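Local coordinates for protein 2-ON-2 hemoglobin (Agrobacterium tumefaciens, PDB 2XYK) that binds heme and, as a group II truncated (2/2) hemoglobin, probably binds and carries oxygen, at residues 35-40 and 87-92; 78-83 and 123-128. All blocks are in the same frame, centred on the assembly; numbering follows the deposited sequence.

From the N terminus, the chain enters interaction 1 at 35-40, on the short helix 36-41. It then runs through helices 47-60 and 66-71 to 78-83, the first side of interaction 2. Residues 87-92 follow soon after and close the first loop, tying helix 36-41 to the start of helix 87-104. Residues 123-128 close the second, tying the end of helix 76-80 to the end of helix 108-125. The two loops therefore cross rather than nest. Both contacts touch the heme, and their centres lie about 13 Å apart. They also meet directly: Arg90 of interaction 1 probably hydrogen-bonds Gln126 of interaction 2, NH1 to OE1 at 2.7 Å.

Interaction 1: 35-40 and 87-92; sequences AARCRA and PAERDE. With HEM (protoporphyrin IX containing Fe), chain C.
The Arg37 guanidinium has CD and OE2 of Glu92 at its edge, near its plane, and CB of Ala36 over the centre of one face. This is a helix-helix crossing in the 2/2 globin fold. Helix segments 36-40 and 87-92 approach to 7.7 Å between axes, at 102°. Arg37 grips Glu92 side-on. Its NE and NH2 both reach the single oxygen OE2, each at 2.8 Å, in a salt bridge. NE meets the syn lone pair of OE2, while NH2 reaches OE2 from above the carboxylate plane. The guanidinium and carboxylate planes are 67° apart. The extended Glu92 chain carries its other oxygen to the first turn of helix 36-41, where Cys38 N donates to Glu92 OE1 at 3.0 Å. The carboxylate thus holds both the arginine side chain and the start of that helix. Next to these bonds, CB of Cys38 packs on CB of Glu92 at 3.8 Å. The neighbouring Trp93 also touches Cys38. On the heme side, Arg90 CA lies 3.5 Å from CBB of a heme vinyl group. Glu89 turns its OE1 back to the backbone N of Gly86. One water links the segments, donating to Arg37 O at 2.7 Å and to Glu89 OE2 at 2.8 Å.

Interaction 2: 78-83 and 123-128; sequences RRHFVA and FHMQNQ. With HEM (protoporphyrin IX containing Fe), chain C.
Chi1 of His80 (-80°) turns the imidazole toward Met125, and chi1 of Met125 (-61°) directs its CG over one face of that ring. The bend at chi2 of Met125 (-56°) keeps SD above the same face. CG makes a CH-pi contact 4.0 Å from the His80 ring centroid, almost on the normal. SD sits off-centre in a sulfur-aromatic contact, 3.5 Å from His80 ND1. This is the proximal side of the globin heme pocket. NE2 of His80 binds the heme iron at 2.0 Å, and a water takes the other axial place at 1.9 Å from the iron. ND1 of the same ring is hydrogen-bonded to Leu76 O, which helps fix the rotation of the ring. CG of Met125 also lies 3.7 Å from CHC of the heme. Just after the proximal histidine, a type I beta turn runs from His80 to Ala83. The Asn127 side chain lies against it, and its CB packs obliquely on the Phe81 ring, 4.1 Å from CD1. The contact joins the end of helix 76-80 to the end of helix 108-125. Nearby, Phe123 and Gln126 touch helix 87-104, and Met125 also packs on Leu76 and Arg77 of helix 76-80.

Interaction 1: 35-40 and 87-92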
loop_
_atom_site.group_PDB
_atom_site.type_symbol
_atom_site.label_atom_id
_atom_site.label_comp_id
_atom_site.label_asym_id
_atom_site.label_seq_id
_atom_site.Cartn_x
_atom_site.Cartn_y
_atom_site.Cartn_z
ATOM N N ALA A 35 -14.061 6.136 4.011
ATOM C CA ALA A 35 -13.285 5.524 2.941
ATOM C C ALA A 35 -14.185 4.869 1.901
ATOM O O ALA A 35 -13.709 4.145 1.020
ATOM C CB ALA A 35 -12.261 4.527 3.512
ATOM N N ALA A 36 -15.477 5.192 1.968
ATOM C CA ALA A 36 -16.505 4.597 1.099
ATOM C C ALA A 36 -16.272 4.764 -0.422
ATOM O O ALA A 36 -16.502 3.820 -1.224
ATOM C CB ALA A 36 -17.900 5.113 1.500
ATOM N N ARG A 37 -15.820 5.950 -0.833
ATOM C CA ARG A 37 -15.458 6.149 -2.254
ATOM C C ARG A 37 -14.342 5.222 -2.716
ATOM O O ARG A 37 -14.474 4.590 -3.769
ATOM C CB ARG A 37 -15.107 7.621 -2.560
ATOM C CG ARG A 37 -16.327 8.486 -2.930
ATOM C CD ARG A 37 -17.326 8.525 -1.807
ATOM N NE ARG A 37 -16.678 8.766 -0.506
ATOM C CZ ARG A 37 -17.327 8.927 0.644
ATOM N NH1 ARG A 37 -18.651 8.848 0.678
ATOM N NH2 ARG A 37 -16.659 9.155 1.768
ATOM N N CYS A 38 -13.247 5.154 -1.947
ATOM C CA CYS A 38 -12.124 4.266 -2.282
ATOM C C CYS A 38 -12.595 2.800 -2.245
ATOM O O CYS A 38 -12.232 1.997 -3.104
ATOM C CB CYS A 38 -10.941 4.475 -1.326
ATOM S SG CYS A 38 -9.524 3.395 -1.613
ATOM N N ARG A 39 -13.434 2.473 -1.263
ATOM C CA ARG A 39 -13.989 1.121 -1.178
ATOM C C ARG A 39 -14.867 0.757 -2.407
ATOM O O ARG A 39 -14.829 -0.366 -2.893
ATOM C CB ARG A 39 -14.783 0.965 0.136
ATOM C CG ARG A 39 -15.329 -0.446 0.367
ATOM C CD ARG A 39 -14.191 -1.479 0.321
ATOM N NE ARG A 39 -14.645 -2.862 0.471
ATOM C CZ ARG A 39 -14.814 -3.730 -0.522
ATOM N NH1 ARG A 39 -14.576 -3.381 -1.779
ATOM N NH2 ARG A 39 -15.193 -4.972 -0.253
ATOM N N ALA A 40 -15.635 1.720 -2.895
ATOM C CA ALA A 40 -16.583 1.506 -3.991
ATOM C C ALA A 40 -15.953 1.010 -5.283
ATOM O O ALA A 40 -16.590 0.276 -6.025
ATOM C CB ALA A 40 -17.435 2.797 -4.249
ATOM N N PRO A 87 -10.022 12.843 -6.753
ATOM C CA PRO A 87 -9.412 13.318 -5.495
ATOM C C PRO A 87 -9.922 12.514 -4.294
ATOM O O PRO A 87 -9.158 12.201 -3.403
ATOM C CB PRO A 87 -9.879 14.774 -5.392
ATOM C CG PRO A 87 -10.237 15.178 -6.809
ATOM C CD PRO A 87 -10.707 13.920 -7.495
ATOM N N ALA A 88 -11.203 12.150 -4.307
ATOM C CA ALA A 88 -11.824 11.444 -3.181
ATOM C C ALA A 88 -11.273 10.025 -2.992
ATOM O O ALA A 88 -10.928 9.629 -1.870
ATOM C CB ALA A 88 -13.374 11.423 -3.314
ATOM N N GLU A 89 -11.170 9.273 -4.092
ATOM C CA GLU A 89 -10.660 7.904 -4.034
ATOM C C GLU A 89 -9.233 7.994 -3.568
ATOM O O GLU A 89 -8.810 7.215 -2.722
ATOM C CB GLU A 89 -10.763 7.176 -5.399
ATOM C CG GLU A 89 -12.200 6.837 -5.805
ATOM C CD GLU A 89 -13.039 8.074 -6.191
ATOM O OE1 GLU A 89 -12.453 9.041 -6.687
ATOM O OE2 GLU A 89 -14.279 8.081 -5.993
ATOM N N ARG A 90 -8.517 8.980 -4.107
ATOM C CA ARG A 90 -7.127 9.232 -3.758
ATOM C C ARG A 90 -6.913 9.537 -2.270
ATOM O O ARG A 90 -6.073 8.898 -1.648
ATOM C CB ARG A 90 -6.540 10.333 -4.639
ATOM C CG ARG A 90 -5.138 10.845 -4.221
ATOM C CD ARG A 90 -4.977 12.305 -4.747
ATOM N NE ARG A 90 -5.635 13.296 -3.873
ATOM C CZ ARG A 90 -6.064 14.495 -4.267
ATOM N NH1 ARG A 90 -5.942 14.869 -5.530
ATOM N NH2 ARG A 90 -6.616 15.327 -3.387
ATOM N N ASP A 91 -7.628 10.523 -1.715
ATOM C CA ASP A 91 -7.386 10.928 -0.319
ATOM C C ASP A 91 -7.866 9.876 0.688
ATOM O O ASP A 91 -7.332 9.779 1.801
ATOM C CB ASP A 91 -8.060 12.262 -0.001
ATOM C CG ASP A 91 -7.474 13.414 -0.789
ATOM O OD1 ASP A 91 -6.322 13.307 -1.292
ATOM O OD2 ASP A 91 -8.184 14.426 -0.917
ATOM N N GLU A 92 -8.887 9.107 0.304
ATOM C CA GLU A 92 -9.430 8.034 1.150
ATOM C C GLU A 92 -8.535 6.799 1.195
ATOM O O GLU A 92 -8.482 6.114 2.226
ATOM C CB GLU A 92 -10.848 7.662 0.713
ATOM C CG GLU A 92 -11.867 8.774 1.011
ATOM C CD GLU A 92 -13.275 8.437 0.503
ATOM O OE1 GLU A 92 -13.526 7.281 0.118
ATOM O OE2 GLU A 92 -14.121 9.331 0.511
HETATM C CHA HEM C . -4.559 -2.220 -7.410
HETATM C CHB HEM C . -6.997 1.826 -6.023
HETATM C CHC HEM C . -2.692 3.932 -5.074
HETATM C CHD HEM C . -0.533 -0.388 -5.330
HETATM C C1A HEM C . -5.570 -1.292 -7.187
HETATM C C2A HEM C . -6.965 -1.439 -7.562
HETATM C C3A HEM C . -7.632 -0.339 -7.196
HETATM C C4A HEM C . -6.694 0.564 -6.550
HETATM C CMA HEM C . -9.149 -0.004 -7.382
HETATM C CAA HEM C . -7.519 -2.699 -8.276
HETATM C CBA HEM C . -7.686 -3.800 -7.200
HETATM C CGA HEM C . -7.595 -5.235 -7.721
HETATM O O1A HEM C . -7.186 -5.513 -8.887
HETATM O O2A HEM C . -7.930 -6.154 -6.935
HETATM C C1B HEM C . -6.055 2.783 -5.673
HETATM C C2B HEM C . -6.275 4.174 -5.292
HETATM C C3B HEM C . -5.069 4.731 -5.036
HETATM C C4B HEM C . -4.054 3.717 -5.241
HETATM C CMB HEM C . -7.630 4.894 -5.180
HETATM C CAB HEM C . -4.733 6.183 -4.601
HETATM C CBB HEM C . -4.802 7.187 -5.479
HETATM C C1C HEM C . -1.737 2.956 -5.015
HETATM C C2C HEM C . -0.369 3.142 -4.610
HETATM C C3C HEM C . 0.246 1.951 -4.662
HETATM C C4C HEM C . -0.733 0.973 -5.119
HETATM C CMC HEM C . 0.190 4.526 -4.202
HETATM C CAC HEM C . 1.735 1.659 -4.320
HETATM C CBC HEM C . 2.245 2.016 -3.119
HETATM C C1D HEM C . -1.355 -1.280 -5.993
HETATM C C2D HEM C . -0.987 -2.605 -6.475
HETATM C C3D HEM C . -2.241 -3.167 -7.123
HETATM C C4D HEM C . -3.246 -2.143 -6.979
HETATM C CMD HEM C . 0.392 -3.294 -6.340
HETATM C CAD HEM C . -2.408 -4.548 -7.806
HETATM C CBD HEM C . -2.039 -4.276 -9.268
HETATM C CGD HEM C . -2.325 -5.474 -10.147
HETATM O O1D HEM C . -3.498 -5.680 -10.560
HETATM O O2D HEM C . -1.361 -6.217 -10.415
HETATM N NA HEM C . -5.438 -0.062 -6.570
HETATM N NB HEM C . -4.690 2.545 -5.610
HETATM N NC HEM C . -1.931 1.633 -5.328
HETATM N ND HEM C . -2.685 -1.061 -6.304
HETATM FE FE HEM C . -3.656 0.760 -5.977
HETATM O O HOH W 1 -15.903 5.792 -5.780
HETATM O O HOH W 2 -3.941 0.132 -4.170
#

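Interaction 2: 78-83 and 123-128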
loop_
_atom_site.group_PDB
_atom_site.type_symbol
_atom_site.label_atom_id
_atom_site.label_comp_id
_atom_site.label_asym_id
_atom_site.label_seq_id
_atom_site.Cartn_x
_atom_site.Cartn_y
_atom_site.Cartn_z
ATOM N N ARG A 78 -0.829 2.653 -15.400
ATOM C CA ARG A 78 -1.613 1.871 -16.335
ATOM C C ARG A 78 -2.599 0.902 -15.645
ATOM O O ARG A 78 -3.768 0.839 -16.047
ATOM C CB ARG A 78 -0.683 1.176 -17.351
ATOM C CG ARG A 78 -1.131 -0.170 -17.865
ATOM C CD ARG A 78 -0.503 -0.485 -19.233
ATOM N NE ARG A 78 -1.435 -1.267 -20.062
ATOM C CZ ARG A 78 -1.175 -1.745 -21.286
ATOM N NH1 ARG A 78 0.007 -1.538 -21.865
ATOM N NH2 ARG A 78 -2.105 -2.443 -21.940
ATOM N N ARG A 79 -2.141 0.175 -14.610
ATOM C CA ARG A 79 -2.953 -0.840 -13.932
ATOM C C ARG A 79 -4.114 -0.157 -13.222
ATOM O O ARG A 79 -5.212 -0.715 -13.131
ATOM C CB ARG A 79 -2.120 -1.723 -12.960
ATOM C CG ARG A 79 -1.155 -2.665 -13.691
ATOM C CD ARG A 79 -0.371 -3.677 -12.838
ATOM N NE ARG A 79 0.134 -4.738 -13.740
ATOM C CZ ARG A 79 1.199 -5.513 -13.544
ATOM N NH1 ARG A 79 1.964 -5.366 -12.474
ATOM N NH2 ARG A 79 1.536 -6.430 -14.438
ATOM N N HIS A 80 -3.875 1.079 -12.773
ATOM C CA HIS A 80 -4.884 1.847 -12.030
ATOM C C HIS A 80 -5.830 2.602 -12.936
ATOM O O HIS A 80 -6.887 3.040 -12.507
ATOM C CB HIS A 80 -4.224 2.839 -11.100
ATOM C CG HIS A 80 -3.728 2.230 -9.838
ATOM N ND1 HIS A 80 -2.522 1.568 -9.758
ATOM C CD2 HIS A 80 -4.279 2.167 -8.608
ATOM C CE1 HIS A 80 -2.347 1.134 -8.526
ATOM N NE2 HIS A 80 -3.397 1.491 -7.806
ATOM N N PHE A 81 -5.441 2.738 -14.203
ATOM C CA PHE A 81 -6.290 3.394 -15.196
ATOM C C PHE A 81 -7.673 2.727 -15.363
ATOM O O PHE A 81 -8.598 3.372 -15.852
ATOM C CB PHE A 81 -5.573 3.501 -16.548
ATOM C CG PHE A 81 -6.228 4.476 -17.509
ATOM C CD1 PHE A 81 -6.176 5.844 -17.277
ATOM C CD2 PHE A 81 -6.885 4.017 -18.656
ATOM C CE1 PHE A 81 -6.782 6.752 -18.174
ATOM C CE2 PHE A 81 -7.477 4.912 -19.554
ATOM C CZ PHE A 81 -7.419 6.279 -19.307
ATOM N N VAL A 82 -7.809 1.450 -14.967
ATOM C CA VAL A 82 -9.107 0.733 -15.095
ATOM C C VAL A 82 -10.136 1.159 -14.038
ATOM O O VAL A 82 -11.335 0.895 -14.184
ATOM C CB VAL A 82 -8.927 -0.820 -15.037
ATOM C CG1 VAL A 82 -8.003 -1.266 -16.155
ATOM C CG2 VAL A 82 -8.372 -1.267 -13.642
ATOM N N ALA A 83 -9.668 1.829 -12.981
ATOM C CA ALA A 83 -10.562 2.344 -11.951
ATOM C C ALA A 83 -10.685 3.841 -12.139
ATOM O O ALA A 83 -9.742 4.474 -12.598
ATOM C CB ALA A 83 -10.045 2.015 -10.550
ATOM N N PHE A 123 -0.833 10.292 -5.673
ATOM C CA PHE A 123 -1.238 11.465 -6.475
ATOM C C PHE A 123 -1.031 11.189 -7.965
ATOM O O PHE A 123 -1.845 11.578 -8.804
ATOM C CB PHE A 123 -0.511 12.732 -6.036
ATOM C CG PHE A 123 -1.238 13.493 -4.945
ATOM C CD1 PHE A 123 -1.154 13.088 -3.619
ATOM C CD2 PHE A 123 -1.977 14.623 -5.254
ATOM C CE1 PHE A 123 -1.824 13.794 -2.609
ATOM C CE2 PHE A 123 -2.630 15.336 -4.274
ATOM C CZ PHE A 123 -2.563 14.914 -2.936
ATOM N N HIS A 124 0.037 10.464 -8.265
ATOM C CA HIS A 124 0.307 10.011 -9.610
ATOM C C HIS A 124 -0.679 8.950 -10.167
ATOM O O HIS A 124 -0.776 8.785 -11.396
ATOM C CB HIS A 124 1.754 9.528 -9.695
ATOM C CG HIS A 124 2.300 9.519 -11.093
ATOM N ND1 HIS A 124 2.435 10.667 -11.841
ATOM C CD2 HIS A 124 2.728 8.500 -11.882
ATOM C CE1 HIS A 124 2.902 10.355 -13.046
ATOM N NE2 HIS A 124 3.092 9.044 -13.094
ATOM N N MET A 125 -1.396 8.217 -9.296
ATOM C CA MET A 125 -2.374 7.202 -9.781
ATOM C C MET A 125 -3.690 7.855 -10.127
ATOM O O MET A 125 -4.487 7.285 -10.853
ATOM C CB MET A 125 -2.665 6.090 -8.748
ATOM C CG MET A 125 -1.464 5.259 -8.334
ATOM S SD MET A 125 -0.627 4.489 -9.748
ATOM C CE MET A 125 0.605 5.742 -10.191
ATOM N N GLN A 126 -3.934 9.035 -9.571
ATOM C CA GLN A 126 -5.203 9.730 -9.796
ATOM C C GLN A 126 -5.363 9.957 -11.312
ATOM O O GLN A 126 -4.403 10.374 -11.995
ATOM C CB GLN A 126 -5.247 11.040 -8.989
ATOM C CG GLN A 126 -6.494 11.898 -9.234
ATOM C CD GLN A 126 -6.368 13.336 -8.721
ATOM O OE1 GLN A 126 -5.538 13.645 -7.860
ATOM N NE2 GLN A 126 -7.226 14.222 -9.243
ATOM N N ASN A 127 -6.535 9.612 -11.844
ATOM C CA ASN A 127 -6.738 9.649 -13.296
ATOM C C ASN A 127 -7.976 10.429 -13.718
ATOM O O ASN A 127 -8.355 10.413 -14.890
ATOM C CB ASN A 127 -6.698 8.229 -13.927
ATOM C CG ASN A 127 -7.610 7.218 -13.224
ATOM O OD1 ASN A 127 -7.237 6.048 -13.025
ATOM N ND2 ASN A 127 -8.815 7.639 -12.893
ATOM N N GLN A 128 -8.566 11.137 -12.753
ATOM C CA GLN A 128 -9.805 11.873 -12.944
ATOM C C GLN A 128 -9.801 13.178 -12.154
ATOM O O GLN A 128 -9.358 13.218 -10.988
ATOM C CB GLN A 128 -10.960 11.035 -12.406
ATOM C CG GLN A 128 -12.059 10.790 -13.363
ATOM C CD GLN A 128 -13.074 9.816 -12.804
ATOM O OE1 GLN A 128 -13.529 9.958 -11.669
ATOM N NE2 GLN A 128 -13.442 8.825 -13.603
HETATM C CHA HEM C . -4.559 -2.220 -7.410
HETATM C CHB HEM C . -6.997 1.826 -6.023
HETATM C CHC HEM C . -2.692 3.932 -5.074
HETATM C CHD HEM C . -0.533 -0.388 -5.330
HETATM C C1A HEM C . -5.570 -1.292 -7.187
HETATM C C2A HEM C . -6.965 -1.439 -7.562
HETATM C C3A HEM C . -7.632 -0.339 -7.196
HETATM C C4A HEM C . -6.694 0.564 -6.550
HETATM C CMA HEM C . -9.149 -0.004 -7.382
HETATM C CAA HEM C . -7.519 -2.699 -8.276
HETATM C CBA HEM C . -7.686 -3.800 -7.200
HETATM C CGA HEM C . -7.595 -5.235 -7.721
HETATM O O1A HEM C . -7.186 -5.513 -8.887
HETATM O O2A HEM C . -7.930 -6.154 -6.935
HETATM C C1B HEM C . -6.055 2.783 -5.673
HETATM C C2B HEM C . -6.275 4.174 -5.292
HETATM C C3B HEM C . -5.069 4.731 -5.036
HETATM C C4B HEM C . -4.054 3.717 -5.241
HETATM C CMB HEM C . -7.630 4.894 -5.180
HETATM C CAB HEM C . -4.733 6.183 -4.601
HETATM C CBB HEM C . -4.802 7.187 -5.479
HETATM C C1C HEM C . -1.737 2.956 -5.015
HETATM C C2C HEM C . -0.369 3.142 -4.610
HETATM C C3C HEM C . 0.246 1.951 -4.662
HETATM C C4C HEM C . -0.733 0.973 -5.119
HETATM C CMC HEM C . 0.190 4.526 -4.202
HETATM C CAC HEM C . 1.735 1.659 -4.320
HETATM C CBC HEM C . 2.245 2.016 -3.119
HETATM C C1D HEM C . -1.355 -1.280 -5.993
HETATM C C2D HEM C . -0.987 -2.605 -6.475
HETATM C C3D HEM C . -2.241 -3.167 -7.123
HETATM C C4D HEM C . -3.246 -2.143 -6.979
HETATM C CMD HEM C . 0.392 -3.294 -6.340
HETATM C CAD HEM C . -2.408 -4.548 -7.806
HETATM C CBD HEM C . -2.039 -4.276 -9.268
HETATM C CGD HEM C . -2.325 -5.474 -10.147
HETATM O O1D HEM C . -3.498 -5.680 -10.560
HETATM O O2D HEM C . -1.361 -6.217 -10.415
HETATM N NA HEM C . -5.438 -0.062 -6.570
HETATM N NB HEM C . -4.690 2.545 -5.610
HETATM N NC HEM C . -1.931 1.633 -5.328
HETATM N ND HEM C . -2.685 -1.061 -6.304
HETATM FE FE HEM C . -3.656 0.760 -5.977
HETATM O O HOH W 2 -3.941 0.132 -4.170
#